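Local coordinates for protein tRNA (guanine(9)-N1)-methyltransferase (Schizosaccharomyces pombe, PDB 4JWH) that transfers a methyl group from S-adenosyl-L-methionine to N1 of guanine 9 in cytoplasmic tRNA, as a monomeric SPOUT-type methyltransferase, at residues N198-D206 and L261-W270. Residues are numbered along the deposited sequence; the frame is centred on the assembly and turned at random.
Sequences NTITELDED and LSLWLEYRDW
Leu203 reaches from its loop onto the end of helix 254-267, its CB and CG lying on Trp264 and its two methyls spreading over Leu261, Leu265 and Trp270. CB is 3.9 Å from Trp264 CZ3, and CG packs against CE3. CD1 comes to 3.4 Å from the carbonyl oxygen of Leu261 and packs on Leu265 CD2, while CD2 meets Leu261 CD2 and the edge of the Trp270 ring. With CG anti to the carbonyl carbon and beside the backbone N (chi1 -51°), the side chain stays close to the indole whose face that N overlies. Glu202 follows the same indole, its CG 3.4 Å from Trp264 CZ2, and its OE2 forms a salt bridge with Arg268 NH2 at 2.7 Å, the carboxylate and guanidinium planes nearly perpendicular (84°). Trp264 CH2 sits over the centre of the Arg268 guanidinium face, 3.6 Å above its plane. Trp270 NE1 donates a hydrogen bond to Thr201 O (2.9 Å, 162° at the hydrogen), arriving from above the carbonyl plane, the oxygen in the indole plane. A water donates to both Leu203 O and Glu205 OE2, the latter also bonding Ser102. Within the SPOUT-type methyltransferase domain, the loop between neighbouring parallel strands 189-192 and 208-212 thus meets C-terminal helices 254-267 and 270-277; Leu203 and Leu261 also rest on strand 208-212, at Tyr209 and Ile211, the Leu261 side chain about 4 Å from that of cofactor-binding Leu192.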
# COMPACT_ATOMS: atom_id res chain seq x y z
N ASN A 198 -12.03 -7.82 -10.37
CA ASN A 198 -12.32 -8.43 -9.09
C ASN A 198 -12.39 -7.41 -7.96
O ASN A 198 -11.72 -6.36 -8.03
CB ASN A 198 -11.27 -9.48 -8.75
CG ASN A 198 -10.97 -10.41 -9.91
OD1 ASN A 198 -11.90 -10.88 -10.59
ND2 ASN A 198 -9.69 -10.66 -10.16
N THR A 199 -13.16 -7.72 -6.91
CA THR A 199 -13.35 -6.78 -5.79
C THR A 199 -12.91 -7.45 -4.48
O THR A 199 -13.33 -8.55 -4.18
CB THR A 199 -14.81 -6.29 -5.70
OG1 THR A 199 -15.13 -5.58 -6.90
CG2 THR A 199 -15.00 -5.35 -4.54
N ILE A 200 -12.05 -6.78 -3.71
CA ILE A 200 -11.67 -7.29 -2.40
C ILE A 200 -12.79 -7.03 -1.39
O ILE A 200 -13.40 -5.95 -1.39
CB ILE A 200 -10.29 -6.79 -1.92
CG1 ILE A 200 -9.75 -7.72 -0.83
CG2 ILE A 200 -10.33 -5.34 -1.44
CD1 ILE A 200 -8.29 -7.83 -0.85
N THR A 201 -13.07 -8.03 -0.57
CA THR A 201 -14.14 -7.95 0.40
C THR A 201 -13.67 -8.21 1.82
O THR A 201 -14.34 -7.83 2.77
CB THR A 201 -15.28 -8.89 0.03
OG1 THR A 201 -14.77 -10.21 -0.05
CG2 THR A 201 -15.88 -8.48 -1.33
N GLU A 202 -12.52 -8.85 1.95
CA GLU A 202 -11.92 -9.10 3.24
C GLU A 202 -10.42 -9.26 3.07
O GLU A 202 -9.96 -9.83 2.07
CB GLU A 202 -12.48 -10.40 3.81
CG GLU A 202 -13.75 -10.23 4.63
CD GLU A 202 -14.06 -11.46 5.42
OE1 GLU A 202 -14.48 -12.46 4.77
OE2 GLU A 202 -13.87 -11.45 6.66
N LEU A 203 -9.65 -8.80 4.06
CA LEU A 203 -8.22 -9.06 4.05
C LEU A 203 -7.95 -10.35 4.80
O LEU A 203 -8.32 -10.49 5.95
CB LEU A 203 -7.41 -7.90 4.65
CG LEU A 203 -7.73 -6.52 4.06
CD1 LEU A 203 -7.07 -5.39 4.81
CD2 LEU A 203 -7.35 -6.46 2.60
N ASP A 204 -7.26 -11.26 4.11
CA ASP A 204 -6.96 -12.60 4.57
C ASP A 204 -5.68 -12.57 5.42
O ASP A 204 -4.65 -12.08 4.96
CB ASP A 204 -6.67 -13.39 3.30
CG ASP A 204 -7.35 -14.70 3.23
OD1 ASP A 204 -7.04 -15.57 4.08
OD2 ASP A 204 -8.14 -14.89 2.27
N GLU A 205 -5.71 -13.12 6.62
CA GLU A 205 -4.49 -13.16 7.44
C GLU A 205 -3.28 -13.84 6.77
O GLU A 205 -2.14 -13.58 7.16
CB GLU A 205 -4.73 -13.76 8.85
CG GLU A 205 -5.35 -12.79 9.93
CD GLU A 205 -4.49 -11.54 10.29
OE1 GLU A 205 -3.38 -11.69 10.86
OE2 GLU A 205 -4.97 -10.39 10.03
N ASP A 206 -3.51 -14.72 5.80
CA ASP A 206 -2.36 -15.44 5.21
C ASP A 206 -1.92 -14.83 3.87
O ASP A 206 -0.98 -15.34 3.22
CB ASP A 206 -2.56 -16.99 5.19
CG ASP A 206 -3.68 -17.42 4.25
OD1 ASP A 206 -3.63 -18.54 3.69
OD2 ASP A 206 -4.62 -16.61 4.04
N LEU A 261 -6.97 -0.07 4.24
CA LEU A 261 -6.71 -1.48 4.58
C LEU A 261 -6.54 -1.65 6.07
O LEU A 261 -7.14 -2.53 6.67
CB LEU A 261 -5.47 -2.01 3.85
CG LEU A 261 -5.51 -1.90 2.32
CD1 LEU A 261 -4.14 -2.38 1.77
CD2 LEU A 261 -6.65 -2.78 1.78
N SER A 262 -5.73 -0.79 6.67
CA SER A 262 -5.40 -0.86 8.07
C SER A 262 -6.64 -0.65 8.93
O SER A 262 -6.86 -1.37 9.93
CB SER A 262 -4.31 0.20 8.36
OG SER A 262 -3.88 0.15 9.71
N LEU A 263 -7.49 0.28 8.52
CA LEU A 263 -8.74 0.52 9.24
C LEU A 263 -9.74 -0.63 9.09
O LEU A 263 -10.54 -0.91 10.00
CB LEU A 263 -9.34 1.87 8.87
CG LEU A 263 -8.56 3.05 9.49
CD1 LEU A 263 -9.10 4.42 9.01
CD2 LEU A 263 -8.55 3.01 10.98
N TRP A 264 -9.70 -1.31 7.96
CA TRP A 264 -10.54 -2.47 7.80
C TRP A 264 -10.13 -3.54 8.82
O TRP A 264 -11.00 -4.18 9.41
CB TRP A 264 -10.51 -3.05 6.38
CG TRP A 264 -11.59 -4.11 6.25
CD1 TRP A 264 -12.89 -3.92 5.92
CD2 TRP A 264 -11.43 -5.53 6.49
NE1 TRP A 264 -13.58 -5.13 5.94
CE2 TRP A 264 -12.70 -6.13 6.28
CE3 TRP A 264 -10.35 -6.34 6.86
CZ2 TRP A 264 -12.91 -7.51 6.44
CZ3 TRP A 264 -10.55 -7.70 7.02
CH2 TRP A 264 -11.83 -8.28 6.80
N LEU A 265 -8.83 -3.76 9.00
CA LEU A 265 -8.39 -4.69 10.04
C LEU A 265 -9.04 -4.37 11.39
O LEU A 265 -9.55 -5.27 12.08
CB LEU A 265 -6.87 -4.72 10.15
CG LEU A 265 -6.20 -5.21 8.87
CD1 LEU A 265 -4.69 -5.09 8.97
CD2 LEU A 265 -6.64 -6.66 8.53
N GLU A 266 -9.04 -3.09 11.76
CA GLU A 266 -9.66 -2.66 13.00
C GLU A 266 -11.18 -2.83 13.03
O GLU A 266 -11.72 -3.45 13.95
CB GLU A 266 -9.31 -1.19 13.27
CG GLU A 266 -10.05 -0.66 14.49
CD GLU A 266 -9.44 0.60 15.09
OE1 GLU A 266 -8.30 0.97 14.76
OE2 GLU A 266 -10.14 1.19 15.94
N TYR A 267 -11.86 -2.28 12.03
CA TYR A 267 -13.32 -2.20 12.10
C TYR A 267 -14.00 -3.41 11.46
O TYR A 267 -15.11 -3.78 11.84
CB TYR A 267 -13.84 -0.91 11.42
CG TYR A 267 -13.30 0.39 11.97
CD1 TYR A 267 -13.20 0.61 13.35
CD2 TYR A 267 -12.91 1.42 11.11
CE1 TYR A 267 -12.71 1.85 13.87
CE2 TYR A 267 -12.41 2.65 11.61
CZ TYR A 267 -12.31 2.85 12.98
OH TYR A 267 -11.84 4.06 13.46
N ARG A 268 -13.32 -4.02 10.47
CA ARG A 268 -13.92 -5.05 9.60
C ARG A 268 -15.21 -4.62 8.87
O ARG A 268 -16.13 -5.44 8.61
CB ARG A 268 -14.02 -6.40 10.32
CG ARG A 268 -12.64 -6.98 10.64
CD ARG A 268 -12.75 -8.29 11.39
NE ARG A 268 -13.10 -9.39 10.50
CZ ARG A 268 -12.22 -10.17 9.86
NH1 ARG A 268 -10.91 -9.97 10.02
NH2 ARG A 268 -12.65 -11.14 9.06
N ASP A 269 -15.23 -3.34 8.50
CA ASP A 269 -16.38 -2.63 7.97
C ASP A 269 -15.78 -1.67 6.94
O ASP A 269 -15.00 -0.76 7.30
CB ASP A 269 -17.03 -1.89 9.17
CG ASP A 269 -18.20 -0.98 8.80
OD1 ASP A 269 -18.94 -0.59 9.73
OD2 ASP A 269 -18.39 -0.64 7.61
N TRP A 270 -16.08 -1.87 5.65
CA TRP A 270 -15.44 -0.99 4.66
C TRP A 270 -16.01 0.41 4.75
O TRP A 270 -15.29 1.37 4.53
CB TRP A 270 -15.55 -1.50 3.21
CG TRP A 270 -14.85 -2.79 2.99
CD1 TRP A 270 -15.41 -4.03 2.95
CD2 TRP A 270 -13.45 -2.96 2.74
NE1 TRP A 270 -14.44 -4.98 2.73
CE2 TRP A 270 -13.23 -4.35 2.59
CE3 TRP A 270 -12.35 -2.08 2.67
CZ2 TRP A 270 -11.96 -4.88 2.36
CZ3 TRP A 270 -11.08 -2.61 2.44
CH2 TRP A 270 -10.90 -4.01 2.30
O HOH W 1 -7.88 -10.50 8.64